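Local structure of putative sensory box/GGDEF family protein (Vibrio parahaemolyticus, 3LID) at residues M68-A73 against V93-D98; K77-I82 against L170-E175. The protein probably senses an extracellular signal through the PDC-fold domain described here and, through its GGDEF domain, probably makes cyclic di-GMP from two GTP molecules. All blocks are in the same frame, centred on the assembly; numbering follows the deposited sequence. Where two conformers were deposited one is given.

Contact 1. Residues M68-A73 against V93-D98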
loop_
_atom_site.group_PDB
_atom_site.type_symbol
_atom_site.label_atom_id
_atom_site.label_comp_id
_atom_site.label_asym_id
_atom_site.label_seq_id
_atom_site.Cartn_x
_atom_site.Cartn_y
_atom_site.Cartn_z
ATOM N N MET A 68 13.816 0.239 19.215
ATOM C CA MET A 68 14.203 -0.489 18.035
ATOM C C MET A 68 13.164 -0.294 16.922
ATOM O O MET A 68 13.522 0.036 15.740
ATOM C CB MET A 68 14.340 -1.978 18.387
ATOM C CG MET A 68 14.971 -2.859 17.326
ATOM S SD MET A 68 13.848 -3.549 16.122
ATOM C CE MET A 68 13.028 -4.959 17.020
ATOM N N TRP A 69 11.882 -0.499 17.255
ATOM C CA TRP A 69 10.853 -0.349 16.223
ATOM C C TRP A 69 10.804 1.093 15.695
ATOM O O TRP A 69 10.528 1.277 14.524
ATOM C CB TRP A 69 9.500 -0.760 16.802
ATOM C CG TRP A 69 9.362 -2.218 16.860
ATOM C CD1 TRP A 69 10.313 -3.182 16.579
ATOM C CD2 TRP A 69 8.191 -2.941 17.285
ATOM N NE1 TRP A 69 9.770 -4.438 16.752
ATOM C CE2 TRP A 69 8.467 -4.303 17.136
ATOM C CE3 TRP A 69 6.925 -2.539 17.688
ATOM C CZ2 TRP A 69 7.531 -5.308 17.466
ATOM C CZ3 TRP A 69 5.961 -3.507 17.978
ATOM C CH2 TRP A 69 6.290 -4.882 17.875
ATOM N N SER A 70 11.005 2.103 16.541
ATOM C CA SER A 70 11.011 3.464 16.085
ATOM C C SER A 70 12.168 3.619 15.086
ATOM O O SER A 70 11.978 4.340 14.066
ATOM C CB SER A 70 11.211 4.405 17.272
ATOM O OG SER A 70 10.064 4.348 18.137
ATOM N N SER A 71 13.346 3.068 15.413
ATOM C CA SER A 71 14.492 3.136 14.466
ATOM C C SER A 71 14.179 2.471 13.156
ATOM O O SER A 71 14.576 2.959 12.073
ATOM C CB SER A 71 15.744 2.497 15.116
ATOM O OG SER A 71 16.152 3.281 16.250
ATOM N N VAL A 72 13.536 1.305 13.222
ATOM C CA VAL A 72 13.212 0.568 11.982
ATOM C C VAL A 72 12.200 1.444 11.165
ATOM O O VAL A 72 12.313 1.504 9.911
ATOM C CB VAL A 72 12.592 -0.843 12.278
ATOM C CG1 VAL A 72 12.019 -1.443 10.990
ATOM C CG2 VAL A 72 13.679 -1.731 12.863
ATOM N N ALA A 73 11.203 2.036 11.841
ATOM C CA ALA A 73 10.228 2.826 11.093
ATOM C C ALA A 73 10.916 4.023 10.404
ATOM O O ALA A 73 10.532 4.371 9.290
ATOM C CB ALA A 73 9.102 3.380 12.047
ATOM N N VAL A 93 2.022 -2.965 22.218
ATOM C CA VAL A 93 3.191 -2.160 21.803
ATOM C C VAL A 93 2.741 -1.480 20.538
ATOM O O VAL A 93 2.192 -2.143 19.649
ATOM C CB VAL A 93 4.431 -2.976 21.457
ATOM C CG1 VAL A 93 5.592 -2.002 21.223
ATOM C CG2 VAL A 93 4.837 -3.902 22.669
ATOM N N ARG A 94 2.875 -0.156 20.487
ATOM C CA ARG A 94 2.384 0.531 19.288
ATOM C C ARG A 94 3.332 1.689 18.936
ATOM O O ARG A 94 3.408 2.689 19.677
ATOM C CB ARG A 94 0.999 1.115 19.610
ATOM C CG ARG A 94 0.396 1.911 18.457
ATOM C CD ARG A 94 -1.097 2.173 18.700
ATOM N NE ARG A 94 -1.657 2.860 17.547
ATOM C CZ ARG A 94 -2.490 3.913 17.601
ATOM N NH1 ARG A 94 -2.917 4.449 18.764
ATOM N NH2 ARG A 94 -2.896 4.457 16.433
ATOM N N ILE A 95 4.057 1.516 17.833
ATOM C CA ILE A 95 4.932 2.608 17.353
ATOM C C ILE A 95 4.188 3.176 16.181
ATOM O O ILE A 95 3.700 2.436 15.342
ATOM C CB ILE A 95 6.294 1.999 16.936
ATOM C CG1 ILE A 95 7.124 1.546 18.191
ATOM C CG2 ILE A 95 7.083 2.908 15.982
ATOM C CD1 ILE A 95 7.113 2.358 19.327
ATOM N N LYS A 96 4.169 4.501 16.122
ATOM C CA LYS A 96 3.525 5.230 14.990
ATOM C C LYS A 96 4.628 6.028 14.316
ATOM O O LYS A 96 5.549 6.520 14.993
ATOM C CB LYS A 96 2.412 6.195 15.458
ATOM C CG LYS A 96 1.307 5.391 16.173
ATOM C CD LYS A 96 0.328 6.345 16.713
ATOM C CE LYS A 96 -0.502 6.915 15.476
ATOM N NZ LYS A 96 -1.737 7.700 15.931
ATOM N N TYR A 97 4.506 6.179 12.982
ATOM C CA TYR A 97 5.543 6.910 12.237
ATOM C C TYR A 97 4.827 7.843 11.284
ATOM O O TYR A 97 3.778 7.491 10.644
ATOM C CB TYR A 97 6.454 5.906 11.484
ATOM C CG TYR A 97 7.364 6.623 10.482
ATOM C CD1 TYR A 97 8.472 7.351 10.946
ATOM C CD2 TYR A 97 7.097 6.527 9.126
ATOM C CE1 TYR A 97 9.332 7.978 10.047
ATOM C CE2 TYR A 97 7.940 7.156 8.171
ATOM C CZ TYR A 97 9.045 7.855 8.664
ATOM O OH TYR A 97 9.858 8.464 7.722
ATOM N N ASP A 98 5.387 9.054 11.156
ATOM C CA ASP A 98 4.762 10.040 10.307
ATOM C C ASP A 98 5.781 10.429 9.209
ATOM O O ASP A 98 6.812 10.991 9.538
ATOM C CB ASP A 98 4.524 11.344 11.111
ATOM C CG ASP A 98 3.931 12.464 10.232
ATOM O OD1 ASP A 98 2.795 12.347 9.745
ATOM O OD2 ASP A 98 4.589 13.510 10.107
#

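Contact 2. Residues K77-I82 against L170-E175. With PO4 (phosphate ion), chain C.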
loop_
_atom_site.group_PDB
_atom_site.type_symbol
_atom_site.label_atom_id
_atom_site.label_comp_id
_atom_site.label_asym_id
_atom_site.label_seq_id
_atom_site.Cartn_x
_atom_site.Cartn_y
_atom_site.Cartn_z
ATOM N N LYS A 77 10.535 3.770 6.430
ATOM C CA LYS A 77 9.591 4.860 6.053
ATOM C C LYS A 77 8.179 4.369 5.624
ATOM O O LYS A 77 7.223 5.146 5.750
ATOM C CB LYS A 77 10.149 5.792 4.957
ATOM C CG LYS A 77 11.503 6.324 5.418
ATOM C CD LYS A 77 12.061 7.210 4.285
ATOM C CE LYS A 77 13.512 7.463 4.515
ATOM N NZ LYS A 77 13.644 8.486 5.520
ATOM N N LEU A 78 8.063 3.129 5.144
ATOM C CA LEU A 78 6.811 2.704 4.575
ATOM C C LEU A 78 5.826 2.097 5.588
ATOM O O LEU A 78 4.699 1.747 5.199
ATOM C CB LEU A 78 7.011 1.682 3.419
ATOM C CG LEU A 78 7.865 0.445 3.774
ATOM C CD1 LEU A 78 6.948 -0.543 4.339
ATOM C CD2 LEU A 78 8.513 -0.168 2.468
ATOM N N TYR A 79 6.258 1.984 6.830
ATOM C CA TYR A 79 5.313 1.532 7.914
ATOM C C TYR A 79 4.737 2.703 8.676
ATOM O O TYR A 79 5.492 3.497 9.228
ATOM C CB TYR A 79 5.993 0.572 8.898
ATOM C CG TYR A 79 6.601 -0.600 8.207
ATOM C CD1 TYR A 79 5.804 -1.624 7.726
ATOM C CD2 TYR A 79 8.005 -0.660 7.968
ATOM C CE1 TYR A 79 6.346 -2.716 7.057
ATOM C CE2 TYR A 79 8.547 -1.763 7.312
ATOM C CZ TYR A 79 7.710 -2.743 6.808
ATOM O OH TYR A 79 8.242 -3.826 6.142
ATOM N N LYS A 80 3.414 2.842 8.632
ATOM C CA LYS A 80 2.727 3.879 9.364
ATOM C C LYS A 80 2.570 3.464 10.870
ATOM O O LYS A 80 2.582 4.301 11.745
ATOM C CB LYS A 80 1.388 4.125 8.691
ATOM C CG LYS A 80 0.705 5.331 9.318
ATOM C CD LYS A 80 -0.192 6.009 8.289
ATOM C CE LYS A 80 -0.776 7.277 8.845
ATOM N NZ LYS A 80 -1.759 6.933 9.914
ATOM N N GLN A 81 2.514 2.174 11.123
ATOM C CA GLN A 81 2.509 1.673 12.493
ATOM C C GLN A 81 3.173 0.354 12.527
ATOM O O GLN A 81 3.156 -0.360 11.556
ATOM C CB GLN A 81 1.028 1.366 12.966
ATOM C CG GLN A 81 0.152 2.612 12.950
ATOM C CD GLN A 81 -1.246 2.260 13.462
ATOM O OE1 GLN A 81 -2.215 2.069 12.683
ATOM N NE2 GLN A 81 -1.334 2.105 14.770
ATOM N N ILE A 82 3.736 0.005 13.698
ATOM C CA ILE A 82 4.311 -1.294 13.950
ATOM C C ILE A 82 3.805 -1.632 15.362
ATOM O O ILE A 82 4.014 -0.835 16.288
ATOM C CB ILE A 82 5.839 -1.268 13.973
ATOM C CG1 ILE A 82 6.323 -0.815 12.555
ATOM C CG2 ILE A 82 6.402 -2.711 14.319
ATOM C CD1 ILE A 82 7.874 -0.647 12.545
ATOM N N LEU A 170 2.082 -5.065 10.996
ATOM C CA LEU A 170 2.805 -3.919 10.432
ATOM C C LEU A 170 1.887 -3.253 9.423
ATOM O O LEU A 170 1.376 -3.927 8.567
ATOM C CB LEU A 170 4.069 -4.455 9.649
ATOM C CG LEU A 170 4.822 -5.582 10.398
ATOM C CD1 LEU A 170 5.905 -6.160 9.489
ATOM C CD2 LEU A 170 5.432 -4.905 11.655
ATOM N N ASN A 171 1.690 -1.968 9.511
ATOM C CA ASN A 171 0.756 -1.276 8.606
ATOM C C ASN A 171 1.612 -0.625 7.541
ATOM O O ASN A 171 2.188 0.439 7.767
ATOM C CB ASN A 171 -0.064 -0.213 9.352
ATOM C CG ASN A 171 -1.180 -0.819 10.131
ATOM O OD1 ASN A 171 -0.998 -1.890 10.758
ATOM N ND2 ASN A 171 -2.357 -0.195 10.076
ATOM N N VAL A 172 1.571 -1.235 6.367
ATOM C CA VAL A 172 2.255 -0.672 5.165
ATOM C C VAL A 172 1.388 0.443 4.600
ATOM O O VAL A 172 0.182 0.276 4.337
ATOM C CB VAL A 172 2.526 -1.790 4.146
ATOM C CG1 VAL A 172 3.097 -1.139 2.832
ATOM C CG2 VAL A 172 3.490 -2.889 4.752
ATOM N N ASP A 173 1.978 1.605 4.487
ATOM C CA ASP A 173 1.262 2.855 4.216
ATOM C C ASP A 173 1.178 3.052 2.665
ATOM O O ASP A 173 2.161 3.362 1.960
ATOM C CB ASP A 173 2.119 3.937 4.845
ATOM C CG ASP A 173 1.597 5.352 4.590
ATOM O OD1 ASP A 173 0.655 5.558 3.835
ATOM O OD2 ASP A 173 2.183 6.256 5.168
ATOM N N ILE A 174 0.010 2.712 2.116
ATOM C CA ILE A 174 -0.175 2.834 0.644
ATOM C C ILE A 174 -0.098 4.282 0.139
ATOM O O ILE A 174 0.400 4.542 -0.974
ATOM C CB ILE A 174 -1.551 2.214 0.285
ATOM C CG1 ILE A 174 -1.578 0.695 0.639
ATOM C CG2 ILE A 174 -1.896 2.393 -1.216
ATOM C CD1 ILE A 174 -0.476 -0.185 -0.115
ATOM N N GLU A 175 -0.472 5.265 0.958
ATOM C CA GLU A 175 -0.305 6.644 0.524
ATOM C C GLU A 175 1.171 7.034 0.355
ATOM O O GLU A 175 1.554 7.699 -0.589
ATOM C CB GLU A 175 -0.958 7.548 1.569
ATOM C CG GLU A 175 -0.731 9.061 1.298
ATOM C CD GLU A 175 -1.396 9.913 2.388
ATOM O OE1 GLU A 175 -1.176 9.612 3.581
ATOM O OE2 GLU A 175 -2.150 10.848 2.059
HETATM P P PO4 C . -5.802 -0.208 12.172
HETATM O O1 PO4 C . -5.136 1.116 12.591
HETATM O O2 PO4 C . -6.160 -0.864 13.513
HETATM O O3 PO4 C . -4.860 -1.109 11.426
HETATM O O4 PO4 C . -7.067 0.063 11.364
HETATM O O HOH W 1 4.564 5.735 6.481
#

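Contact 1. Residues M68-A73 against V93-D98
Trp69 and Ala73, one turn apart on helix 59-76, press on Val93, Ile95 and Tyr97, the alternate residues that strand 91-98 turns toward the helix. Helix and strand run in nearly the same direction, the axes of the two short segments 27° apart and 8.5 Å from each other at closest approach. Trp69 can be followed outward. Its CB rests on Ile95 CG1 at 3.6 Å, and with CG set beside the backbone N (chi1 -78°) the indole swings along the strand toward Val93. Trp69 CE3 then lies 3.8 Å from Val93 CG1, while CZ3 comes to 3.6 Å of the same methyl; ring and valine cross at about a right angle. Ile95 CG1, by contrast, sits at the edge of the indole, near its plane. Beyond these atoms the ring reaches Ile82 and Phe84 on strand 79-86. Ile95 also reaches Ser70, its CD1 3.8 Å from Ser70 OG, a hydroxyl already hydrogen-bonded to the Glu66 carbonyl one turn back. At the other end Ala73 CB meets Tyr97 CB at 3.7 Å, and Ala73 O stands 3.7 Å above the centre of the phenol ring. The two segments share no hydrogen bond: this is helix-on-sheet packing in a sensor domain of the PDC fold, cohesive through shape and buried apolar surface rather than polar pairing.

Contact 2. Residues K77-I82 against L170-E175
Strands 79-86 and 163-173, the first and last in chain order of the seven-stranded sheet, pair antiparallel within it, as in PAS-like folds, with Tyr79 opposite Val172 and Ile82 opposite Leu170. Three backbone bonds join the segments, the first from Leu78, just ahead of the strand: Leu78 O accepts Asp173 N at 2.8 Å, Asn171 O accepts Lys80 N at 2.8 Å, and Asn171 N donates to Gln81 O at 3.0 Å. The chain turns a corner at Lys80, yet Tyr79 and Ile82 put their side chains on the same, apolar face. Tyr79 lies alongside Leu170, Tyr79 CD1 3.8 Å from Leu170 CB, and carries Tyr79 CE1 across Val172 CG2 at 3.7 Å, while Leu78 CD1 covers a face of its ring. Ile82 CG2 meets Leu170 CD2 at 3.6 Å. Gln81 and Asn171 take the other face, where Asn171 ND2 donates to O3 of a phosphate, probably from the crystallisation liquor, at 3.0 Å, and also to Glu138. Asn171 OD1 accepts from Arg83, which binds the phosphate too, so the amide is held at both ends. At the corner, Lys80 CG stands anti to the backbone N (chi1 -173°), which lays the chain across Asp173, Lys80 CD 3.9 Å from Asp173 OD2, before NZ forms a salt bridge with Glu138. Asp173 OD1 caps helix 174-181 at Tyr176 N. Helix 9-45 covers Tyr79 and Leu170; strands 150-160 and 91-98 flank the pair.

Both contacts are buried and serve the same sheet, yet one joins strands within it and the other lays a helix on it. The centre of contact 2 is about 8 Å, that of contact 1 about 18 Å, from the centre of the chain; backbone bonds hold the former, side-chain packing the latter. Strand 79-86, which contributes to contact 2, follows helix 59-76 in the chain and pairs with strand 91-98 of contact 1, with probable hydrogen bonds from Ile95 N to Ile82 O and from Tyr97 N to Lys80 O. Helices 59-76 and 9-45 cover one apolar face, Trp69 touching Ile82 while helix 9-45 touches Tyr79 and Leu170; the phosphate is held on the polar side of contact 2.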